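Local coordinates for protein Rab GDP-dissociation inhibitor (Saccharomyces cerevisiae, PDB 2BCG) that binds prenylated, GDP-bound Rab GTPases, inhibits their release of GDP and extracts them from membranes, a role essential to the yeast secretory pathway, at residues 195-198 / 204-207; 416-419 / 424-427. One frame throughout, in Å; residues are numbered along the deposited sequence.

Contact 1: residues 195-198 / 204-207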
loop_
_atom_site.group_PDB
_atom_site.type_symbol
_atom_site.label_atom_id
_atom_site.label_comp_id
_atom_site.label_asym_id
_atom_site.label_seq_id
_atom_site.Cartn_x
_atom_site.Cartn_y
_atom_site.Cartn_z
ATOM N N ILE A 195 -14.250 13.140 22.589
ATOM C CA ILE A 195 -12.842 13.449 22.401
ATOM C C ILE A 195 -12.016 12.171 22.382
ATOM O O ILE A 195 -11.196 11.979 21.464
ATOM C CB ILE A 195 -12.300 14.373 23.512
ATOM C CG1 ILE A 195 -12.985 15.730 23.397
ATOM C CG2 ILE A 195 -10.744 14.520 23.400
ATOM C CD1 ILE A 195 -12.819 16.592 24.673
ATOM N N GLY A 196 -12.236 11.304 23.361
ATOM C CA GLY A 196 -11.462 10.068 23.493
ATOM C C GLY A 196 -11.616 9.125 22.300
ATOM O O GLY A 196 -10.611 8.569 21.829
ATOM N N HIS A 197 -12.855 8.959 21.825
ATOM C CA HIS A 197 -13.173 7.920 20.806
ATOM C C HIS A 197 -13.190 8.458 19.398
ATOM O O HIS A 197 -12.750 7.752 18.479
ATOM C CB HIS A 197 -14.489 7.219 21.100
ATOM C CG HIS A 197 -14.463 6.437 22.367
ATOM N ND1 HIS A 197 -14.434 5.060 22.390
ATOM C CD2 HIS A 197 -14.394 6.842 23.661
ATOM C CE1 HIS A 197 -14.373 4.647 23.642
ATOM N NE2 HIS A 197 -14.340 5.710 24.432
ATOM N N ALA A 198 -13.681 9.685 19.203
ATOM C CA ALA A 198 -13.732 10.256 17.854
ATOM C C ALA A 198 -12.496 11.053 17.473
ATOM O O ALA A 198 -12.256 11.235 16.279
ATOM C CB ALA A 198 -14.973 11.120 17.657
ATOM N N ASN A 204 -11.325 1.999 23.653
ATOM C CA ASN A 204 -11.825 1.769 24.999
ATOM C C ASN A 204 -11.526 2.977 25.880
ATOM O O ASN A 204 -10.862 3.916 25.439
ATOM C CB ASN A 204 -11.209 0.489 25.593
ATOM C CG ASN A 204 -9.686 0.511 25.576
ATOM O OD1 ASN A 204 -9.055 1.457 26.064
ATOM N ND2 ASN A 204 -9.085 -0.523 24.999
ATOM N N ASP A 205 -12.022 2.934 27.114
ATOM C CA ASP A 205 -11.824 4.021 28.071
ATOM C C ASP A 205 -10.655 3.866 29.039
ATOM O O ASP A 205 -10.570 4.618 30.017
ATOM C CB ASP A 205 -13.106 4.237 28.864
ATOM C CG ASP A 205 -14.138 4.992 28.080
ATOM O OD1 ASP A 205 -15.318 4.921 28.462
ATOM O OD2 ASP A 205 -13.753 5.647 27.085
ATOM N N ASP A 206 -9.762 2.918 28.773
ATOM C CA ASP A 206 -8.576 2.726 29.620
ATOM C C ASP A 206 -7.778 4.020 29.778
ATOM O O ASP A 206 -7.268 4.304 30.866
ATOM C CB ASP A 206 -7.649 1.673 29.029
ATOM C CG ASP A 206 -8.266 0.282 28.991
ATOM O OD1 ASP A 206 -9.380 0.079 29.532
ATOM O OD2 ASP A 206 -7.610 -0.622 28.412
ATOM N N TYR A 207 -7.669 4.797 28.694
ATOM C CA TYR A 207 -6.853 6.034 28.656
ATOM C C TYR A 207 -7.204 7.072 29.738
ATOM O O TYR A 207 -6.374 7.928 30.068
ATOM C CB TYR A 207 -6.957 6.707 27.287
ATOM C CG TYR A 207 -8.236 7.508 27.122
ATOM C CD1 TYR A 207 -9.457 6.881 26.782
ATOM C CD2 TYR A 207 -8.232 8.891 27.325
ATOM C CE1 TYR A 207 -10.644 7.629 26.636
ATOM C CE2 TYR A 207 -9.399 9.650 27.191
ATOM C CZ TYR A 207 -10.599 9.017 26.865
ATOM O OH TYR A 207 -11.736 9.775 26.729
#

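Contact 2: residues 416-419 / 424-427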
loop_
_atom_site.group_PDB
_atom_site.type_symbol
_atom_site.label_atom_id
_atom_site.label_comp_id
_atom_site.label_asym_id
_atom_site.label_seq_id
_atom_site.Cartn_x
_atom_site.Cartn_y
_atom_site.Cartn_z
ATOM N N SER A 416 0.940 -8.653 14.599
ATOM C CA SER A 416 -0.223 -8.782 13.693
ATOM C C SER A 416 -0.919 -7.436 13.546
ATOM O O SER A 416 -0.895 -6.609 14.471
ATOM C CB SER A 416 -1.247 -9.788 14.213
ATOM O OG SER A 416 -0.681 -11.044 14.451
ATOM N N TYR A 417 -1.545 -7.189 12.392
ATOM C CA TYR A 417 -2.238 -5.887 12.216
ATOM C C TYR A 417 -3.470 -5.834 13.104
ATOM O O TYR A 417 -4.262 -6.778 13.126
ATOM C CB TYR A 417 -2.600 -5.683 10.739
ATOM C CG TYR A 417 -1.340 -5.711 9.896
ATOM C CD1 TYR A 417 -0.437 -4.640 9.953
ATOM C CD2 TYR A 417 -1.009 -6.818 9.113
ATOM C CE1 TYR A 417 0.764 -4.658 9.275
ATOM C CE2 TYR A 417 0.197 -6.843 8.377
ATOM C CZ TYR A 417 1.077 -5.749 8.465
ATOM O OH TYR A 417 2.288 -5.760 7.796
ATOM N N ASP A 418 -3.571 -4.740 13.854
ATOM C CA ASP A 418 -4.501 -4.688 14.978
ATOM C C ASP A 418 -5.866 -4.115 14.569
ATOM O O ASP A 418 -6.130 -3.903 13.378
ATOM C CB ASP A 418 -3.856 -3.937 16.166
ATOM C CG ASP A 418 -3.631 -2.450 15.907
ATOM O OD1 ASP A 418 -2.794 -1.822 16.628
ATOM O OD2 ASP A 418 -4.299 -1.874 15.029
ATOM N N ALA A 419 -6.745 -3.910 15.551
ATOM C CA ALA A 419 -8.120 -3.471 15.287
ATOM C C ALA A 419 -8.257 -1.969 15.091
ATOM O O ALA A 419 -9.351 -1.483 14.789
ATOM C CB ALA A 419 -9.002 -3.901 16.441
ATOM N N GLU A 424 -1.215 4.177 12.307
ATOM C CA GLU A 424 -0.195 4.706 13.224
ATOM C C GLU A 424 0.470 3.615 14.067
ATOM O O GLU A 424 1.697 3.649 14.284
ATOM C CB GLU A 424 -0.768 5.819 14.099
ATOM C CG GLU A 424 0.165 6.971 14.276
ATOM C CD GLU A 424 0.634 7.634 12.964
ATOM O OE1 GLU A 424 -0.077 7.612 11.913
ATOM O OE2 GLU A 424 1.745 8.177 12.996
ATOM N N SER A 425 -0.295 2.635 14.552
ATOM C CA SER A 425 0.342 1.585 15.358
ATOM C C SER A 425 1.293 0.708 14.490
ATOM O O SER A 425 2.272 0.144 15.007
ATOM C CB SER A 425 -0.677 0.716 16.104
ATOM O OG SER A 425 -1.491 0.016 15.181
ATOM N N MET A 426 1.032 0.614 13.184
ATOM C CA MET A 426 1.898 -0.156 12.273
ATOM C C MET A 426 3.223 0.600 12.114
ATOM O O MET A 426 4.283 -0.026 12.201
ATOM C CB MET A 426 1.187 -0.412 10.928
ATOM C CG MET A 426 1.982 -1.206 9.869
ATOM S SD MET A 426 3.243 -0.187 9.022
ATOM C CE MET A 426 2.140 0.912 8.067
ATOM N N THR A 427 3.186 1.931 11.954
ATOM C CA THR A 427 4.459 2.680 11.850
ATOM C C THR A 427 5.193 2.729 13.200
ATOM O O THR A 427 6.424 2.767 13.244
ATOM C CB THR A 427 4.306 4.076 11.237
ATOM O OG1 THR A 427 3.265 4.770 11.906
ATOM C CG2 THR A 427 3.948 3.945 9.765
#

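Contact 1: residues 195-198 / 204-207
Asn204 meets the imidazole of His197 through its backbone: His197 CE1 lies 4.0 Å from Asn204 C, while the Asn204 side chain turns from the helix back to its own chain. There Asn204 OD1 accepts a hydrogen bond from Asp206 N at 3.2 Å, which defines an Asx turn and shapes the loop just as it carries Asp205 to the helix. Asp205 makes the polar link. His197 NE2 donates to Asp205 OD2 across 2.7 Å, and the N-H...O angle of 165° shows a nearly straight bond. The oxygen sits at the edge of the imidazole, close to the ring plane, whereas the nitrogen meets it from above the carboxylate plane; ring and carboxylate are turned 83° apart. With chi1 near -65°, His197 CG stands opposite the carbonyl carbon, and the ring reaches out from the helix to the loop. Two residues on, Tyr207 points toward the helix, and Tyr207 OH comes to 3.3 Å from Gly196 CA, where the glycine backbone presents no side chain. Tyr207 OH is hydrogen-bonded to Tyr182 OH of helix 178-184, and its ring stacks with that of Trp202. The other imidazole nitrogen, His197 ND1, is hydrogen-bonded to Asp344 OD1, so both ring nitrogens are engaged and the rotation of the ring is fixed. Two flanking carboxylates would be expected to favour a positively charged imidazole. The His197-Asp205 hydrogen bond joins the last turns of helix 189-199 to the loop that follows.

Contact 2: residues 416-419 / 424-427
Asp418 and Ser425 join the loop to the first turn of the helix through a short hydrogen bond, Ser425 OG donating to Asp418 OD1 at 2.7 Å. Both side chains point toward the opposite segment, and both take the same first torsion (chi1 68° in Asp418), which sets each polar group between its own backbone N and carbonyl carbon. The hydroxyl approaches from above the carboxylate, 36° out of its plane. Ser425 CB follows the hydroxyl in, 3.3 Å from Asp418 OD1. The other oxygen, Asp418 OD2, has different partners, a salt bridge to Lys89 NZ and a hydrogen bond from Ser420 OG, so the carboxylate is gripped at both oxygens, and the lysine probably offsets its charge.

The apolar half of the contact pairs Tyr417 with Met426. Their side chains run next to each other in the same direction, and the touching atoms are Tyr417 CE1 and Met426 CG, 3.7 Å apart. Because Met426 CG lies at the ring's edge, in its plane, this is a lateral methylene contact in which the ring face takes no part. Met426 starts with CG trans to the backbone N (chi1 180°), then bends at both following torsions, so that the sulfur turns away from the ring and CG alone makes the touch. The phenol is held at its far end, where Tyr417 OH is hydrogen-bonded to Thr22 N.

Thr22 and Ile21 open helix 21-32, and Met426 packs on both and on Ile25, while Leu97 of helix 96-104 also touches it. The contact therefore fastens the loop after strand 411-413, an outermost strand of the Rossmann-like parallel sheet, to helix 424-438, with helix 21-32 beside both.

How the contacts relate
Contact 1 comes first along the chain and closes before contact 2 opens. Their centres lie about 17 Å apart and their nearest atoms about 9 Å, so they do not touch. Each is a local closure between a helix and an adjoining loop, but at opposite helix ends: contact 1 ties the end of helix 189-199 to the loop after it, contact 2 the start of helix 424-438 to the loop before it. Contact 1 belongs to the helical region that holds the geranylgeranyl groups, Phe194 and Met199 of its helix lining the pocket of one; contact 2 lies near the chain centre, beside the five-stranded parallel sheet. They thus mark the lipid-binding and sheet-based parts of this inhibitor.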